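Local atomic coordinates of acidocalcisomal pyrophosphatase (Trypanosoma brucei brucei, PDB entry 5C5V), a protein that probably hydrolyses inorganic pyrophosphate to phosphate with the help of magnesium ions, and combines an EF-hand region with a pyrophosphatase domain. Residues I8-L12 with V83-M89; S88-H92 with D117-G121. All coordinates share one frame; numbering follows the deposited sequence.

Interactions 1 and 2 follow one another along the chain, sharing S88 and M89, and their centres lie 11 Å apart. In interaction 1 (8-12 with 83-89) two helices cross; in interaction 2 (88-92 with 117-121) the chain leaving the second helix meets a turn between two strands. R11 joins the two, since its NH1 forms a 3.1 Å salt bridge to E119 OE1, so one guanidinium serves a helix end and a turn at once. Both contacts also touch the second subunit. They lie away from the magnesium and imidodiphosphate sites, and illustrate how one guanidinium can couple a helix-helix crossing to a loop-turn contact.

Interaction 1: I8-L12 with V83-M89; sequences IMSRL and VSADFSM
The ring of F87 lies with one face against the backbone of L12, whose CA stands 3.7 Å from the ring centroid and 13° off the normal, a CH-pi contact; V83 O of its own helix lies at the ring edge. The other flat group, the R11 guanidinium, has the M89 side chain over one face, M89 CG 3.8 Å above its plane and toward the rim, while F87 O lies at its edge, exactly in plane. That oxygen is gripped side-on by two nitrogens: R11 NE and R11 NH2 each donate to F87 O at 3.0 Å, satisfying the carbonyl of the last helical residue and probably easing the negative end of that helix. The bend at chi3 (-65°) turns the guanidinium across to it. Alongside this polar grip, apolar side chains pack. I8 CG2 sits 3.8 Å from V83 CG1, I8 CD1 reaches S88 CB at 3.7 Å, and L12 CD2 presses on F87 CE2 at 3.4 Å. The axes of segments 8-12 and 83-87 come within 9.7 Å at 71°. H331 of the second subunit meets the F87 ring. Helix 26-36 touches L12, V83 and F87, and helix 61-69 covers M9, consistent with EF-hand helical packing around helices 3-14 and 73-87.

Interaction 2: S88-H92 with D117-G121; sequences SMPYH and DLETG
H92 meets D117 through a histidine-carboxylate hydrogen bond, and the same aspartate closes an Asx turn, extended to an Asx motif, where strand 110-117 gives way to the bend before strand 123-126. The contact therefore shows how one carboxylate can both shape its own turn and hold a passing loop, here the link from helix 73-87 to strand 94-101.

Among the hydrogen bonds, H92 ND1 donates to D117 OD1 over a longish 3.3 Å, close to the imidazole plane and toward the syn lone pair of the oxygen. Ring and carboxylate planes stand 82° apart, so the carboxylate is turned across the ring edge. The backbone N-H groups supply the other oxygen: E119 N reaches D117 OD2 at 3.0 Å nearly along its C-O axis, and T120 N reaches D117 OD2 at 3.2 Å from above the carboxylate plane. With CG anti to the backbone N (chi1 -171°), the carboxylate can meet both amides. Q94 adds a bond from its side chain to OD1, so several donors fix the group's rotation. The carboxylate would tend to favour a protonated imidazole.

Electrostatic pairing outside the two segments takes up the buried end of E119, whose OE1 forms a salt bridge with R11 of helix 3-14. R137 of the second subunit packs on M89 and P90 and donates to Y91 O.

Nonpolar contacts are supplied by the methylene groups of E119. Its CB stands over the centre of the H92 ring, 8° off the normal, in a CH-pi contact, and its bent chain carries CG to 3.9 Å from H92 CD2. The M89 and E119 side chains cross at about a right angle, E119 CD lying 3.9 Å from M89 CG.

Interaction 1: I8-L12 with V83-M89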
loop_
_atom_site.group_PDB
_atom_site.type_symbol
_atom_site.label_atom_id
_atom_site.label_comp_id
_atom_site.label_asym_id
_atom_site.label_seq_id
_atom_site.Cartn_x
_atom_site.Cartn_y
_atom_site.Cartn_z
ATOM N N ILE A 8 30.785 -27.457 2.998
ATOM C CA ILE A 8 31.486 -26.963 4.170
ATOM C C ILE A 8 32.884 -26.472 3.794
ATOM O O ILE A 8 33.295 -25.389 4.201
ATOM C CB ILE A 8 31.594 -28.053 5.262
ATOM C CG1 ILE A 8 30.207 -28.351 5.841
ATOM C CG2 ILE A 8 32.562 -27.632 6.348
ATOM C CD1 ILE A 8 30.185 -29.406 6.903
ATOM N N MET A 9 33.600 -27.260 2.996
ATOM C CA MET A 9 34.963 -26.907 2.613
ATOM C C MET A 9 34.970 -25.754 1.624
ATOM O O MET A 9 35.922 -24.988 1.555
ATOM C CB MET A 9 35.689 -28.115 2.005
ATOM C CG MET A 9 35.888 -29.259 2.969
ATOM S SD MET A 9 36.793 -28.804 4.455
ATOM C CE MET A 9 38.459 -28.624 3.834
ATOM N N SER A 10 33.898 -25.650 0.850
ATOM C CA SER A 10 33.735 -24.549 -0.089
ATOM C C SER A 10 33.533 -23.210 0.632
ATOM O O SER A 10 34.071 -22.190 0.212
ATOM C CB SER A 10 32.577 -24.836 -1.028
ATOM O OG SER A 10 32.556 -23.878 -2.058
ATOM N N ARG A 11 32.760 -23.212 1.713
ATOM C CA ARG A 11 32.612 -22.013 2.539
ATOM C C ARG A 11 33.914 -21.720 3.301
ATOM O O ARG A 11 34.289 -20.558 3.486
ATOM C CB ARG A 11 31.445 -22.159 3.512
ATOM C CG ARG A 11 30.081 -22.130 2.832
ATOM C CD ARG A 11 28.947 -22.066 3.841
ATOM N NE ARG A 11 28.877 -23.273 4.651
ATOM C CZ ARG A 11 28.154 -24.342 4.329
ATOM N NH1 ARG A 11 27.422 -24.337 3.221
ATOM N NH2 ARG A 11 28.150 -25.408 5.122
ATOM N N LEU A 12 34.615 -22.771 3.713
ATOM C CA LEU A 12 35.907 -22.609 4.347
ATOM C C LEU A 12 36.878 -21.900 3.402
ATOM O O LEU A 12 37.628 -21.009 3.800
ATOM C CB LEU A 12 36.470 -23.988 4.760
ATOM C CG LEU A 12 37.876 -24.179 5.342
ATOM C CD1 LEU A 12 38.929 -24.155 4.267
ATOM C CD2 LEU A 12 38.184 -23.142 6.389
ATOM N N VAL A 83 36.706 -27.546 11.755
ATOM C CA VAL A 83 36.146 -27.019 10.520
ATOM C C VAL A 83 34.630 -27.079 10.548
ATOM O O VAL A 83 33.945 -26.094 10.232
ATOM C CB VAL A 83 36.644 -27.801 9.290
ATOM C CG1 VAL A 83 35.918 -27.342 8.046
ATOM C CG2 VAL A 83 38.146 -27.649 9.130
ATOM N N SER A 84 34.107 -28.233 10.953
ATOM C CA SER A 84 32.668 -28.456 10.965
ATOM C C SER A 84 31.962 -27.508 11.922
ATOM O O SER A 84 30.889 -27.007 11.622
ATOM C CB SER A 84 32.359 -29.908 11.342
ATOM O OG SER A 84 31.014 -30.229 11.028
ATOM N N ALA A 85 32.573 -27.253 13.070
ATOM C CA ALA A 85 31.991 -26.341 14.050
ATOM C C ALA A 85 31.903 -24.905 13.511
ATOM O O ALA A 85 30.935 -24.185 13.770
ATOM C CB ALA A 85 32.802 -26.369 15.334
ATOM N N ASP A 86 32.926 -24.498 12.766
ATOM C CA ASP A 86 33.028 -23.134 12.286
ATOM C C ASP A 86 32.260 -22.893 10.985
ATOM O O ASP A 86 31.759 -21.803 10.760
ATOM C CB ASP A 86 34.499 -22.762 12.093
ATOM C CG ASP A 86 35.211 -22.530 13.399
ATOM O OD1 ASP A 86 34.522 -22.183 14.383
ATOM O OD2 ASP A 86 36.452 -22.671 13.445
ATOM N N PHE A 87 32.150 -23.913 10.142
ATOM C CA PHE A 87 31.671 -23.700 8.789
ATOM C C PHE A 87 30.478 -24.546 8.367
ATOM O O PHE A 87 30.003 -24.423 7.241
ATOM C CB PHE A 87 32.820 -23.915 7.801
ATOM C CG PHE A 87 33.804 -22.785 7.780
ATOM C CD1 PHE A 87 33.529 -21.628 7.055
ATOM C CD2 PHE A 87 34.994 -22.863 8.489
ATOM C CE1 PHE A 87 34.419 -20.577 7.040
ATOM C CE2 PHE A 87 35.895 -21.817 8.475
ATOM C CZ PHE A 87 35.605 -20.667 7.751
ATOM N N SER A 88 29.974 -25.392 9.254
ATOM C CA SER A 88 28.741 -26.112 8.944
ATOM C C SER A 88 27.548 -25.234 9.306
ATOM O O SER A 88 27.646 -24.366 10.172
ATOM C CB SER A 88 28.667 -27.451 9.682
ATOM O OG SER A 88 28.544 -27.245 11.074
ATOM N N MET A 89 26.418 -25.462 8.651
ATOM C CA MET A 89 25.232 -24.679 8.935
ATOM C C MET A 89 24.591 -25.091 10.258
ATOM O O MET A 89 24.663 -26.252 10.658
ATOM C CB MET A 89 24.227 -24.825 7.795
ATOM C CG MET A 89 24.725 -24.292 6.459
ATOM S SD MET A 89 24.970 -22.490 6.451
ATOM C CE MET A 89 25.759 -22.274 4.852
#

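Interaction 2: S88-H92 with D117-G121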
loop_
_atom_site.group_PDB
_atom_site.type_symbol
_atom_site.label_atom_id
_atom_site.label_comp_id
_atom_site.label_asym_id
_atom_site.label_seq_id
_atom_site.Cartn_x
_atom_site.Cartn_y
_atom_site.Cartn_z
ATOM N N SER A 88 29.974 -25.392 9.254
ATOM C CA SER A 88 28.741 -26.112 8.944
ATOM C C SER A 88 27.548 -25.234 9.306
ATOM O O SER A 88 27.646 -24.366 10.172
ATOM C CB SER A 88 28.667 -27.451 9.682
ATOM O OG SER A 88 28.544 -27.245 11.074
ATOM N N MET A 89 26.418 -25.462 8.651
ATOM C CA MET A 89 25.232 -24.679 8.935
ATOM C C MET A 89 24.591 -25.091 10.258
ATOM O O MET A 89 24.663 -26.252 10.658
ATOM C CB MET A 89 24.227 -24.825 7.795
ATOM C CG MET A 89 24.725 -24.292 6.459
ATOM S SD MET A 89 24.970 -22.490 6.451
ATOM C CE MET A 89 25.759 -22.274 4.852
ATOM N N PRO A 90 23.946 -24.128 10.936
ATOM C CA PRO A 90 23.167 -24.379 12.157
ATOM C C PRO A 90 22.113 -25.464 11.927
ATOM O O PRO A 90 21.978 -26.368 12.752
ATOM C CB PRO A 90 22.519 -23.016 12.458
ATOM C CG PRO A 90 22.601 -22.238 11.173
ATOM C CD PRO A 90 23.854 -22.721 10.497
ATOM N N TYR A 91 21.399 -25.379 10.807
ATOM C CA TYR A 91 20.477 -26.437 10.397
ATOM C C TYR A 91 20.469 -26.540 8.878
ATOM O O TYR A 91 20.855 -25.596 8.189
ATOM C CB TYR A 91 19.063 -26.160 10.918
ATOM N N HIS A 92 20.047 -27.681 8.349
ATOM C CA HIS A 92 19.977 -27.838 6.904
ATOM C C HIS A 92 18.664 -27.289 6.378
ATOM O O HIS A 92 17.593 -27.754 6.757
ATOM C CB HIS A 92 20.119 -29.301 6.493
ATOM C CG HIS A 92 21.466 -29.885 6.777
ATOM N ND1 HIS A 92 21.859 -31.110 6.287
ATOM C CD2 HIS A 92 22.515 -29.409 7.489
ATOM C CE1 HIS A 92 23.091 -31.371 6.692
ATOM N NE2 HIS A 92 23.512 -30.353 7.422
ATOM N N ASP A 117 17.256 -31.220 0.352
ATOM C CA ASP A 117 18.194 -30.755 1.359
ATOM C C ASP A 117 19.274 -29.930 0.643
ATOM O O ASP A 117 19.991 -30.454 -0.212
ATOM C CB ASP A 117 18.783 -31.946 2.116
ATOM C CG ASP A 117 19.599 -31.535 3.318
ATOM O OD1 ASP A 117 19.380 -32.129 4.389
ATOM O OD2 ASP A 117 20.468 -30.648 3.207
ATOM N N LEU A 118 19.370 -28.641 0.962
ATOM C CA LEU A 118 20.266 -27.739 0.223
ATOM C C LEU A 118 21.750 -27.973 0.518
ATOM O O LEU A 118 22.616 -27.473 -0.204
ATOM C CB LEU A 118 19.907 -26.275 0.502
ATOM C CG LEU A 118 18.554 -25.863 -0.100
ATOM C CD1 LEU A 118 18.364 -24.362 -0.065
ATOM C CD2 LEU A 118 18.415 -26.378 -1.534
ATOM N N GLU A 119 22.045 -28.726 1.572
ATOM C CA GLU A 119 23.422 -29.049 1.909
ATOM C C GLU A 119 23.853 -30.386 1.305
ATOM O O GLU A 119 24.966 -30.510 0.773
ATOM C CB GLU A 119 23.615 -29.054 3.428
ATOM C CG GLU A 119 23.406 -27.680 4.085
ATOM C CD GLU A 119 24.158 -26.544 3.370
ATOM O OE1 GLU A 119 25.399 -26.642 3.211
ATOM O OE2 GLU A 119 23.508 -25.538 2.980
ATOM N N THR A 120 22.992 -31.393 1.401
ATOM C CA THR A 120 23.302 -32.705 0.841
ATOM C C THR A 120 22.859 -32.828 -0.619
ATOM O O THR A 120 23.418 -33.609 -1.380
ATOM C CB THR A 120 22.625 -33.837 1.638
ATOM O OG1 THR A 120 21.206 -33.777 1.426
ATOM C CG2 THR A 120 22.933 -33.714 3.132
ATOM N N GLY A 121 21.865 -32.041 -1.013
ATOM C CA GLY A 121 21.331 -32.120 -2.367
ATOM C C GLY A 121 20.387 -33.296 -2.595
ATOM O O GLY A 121 19.809 -33.431 -3.676
#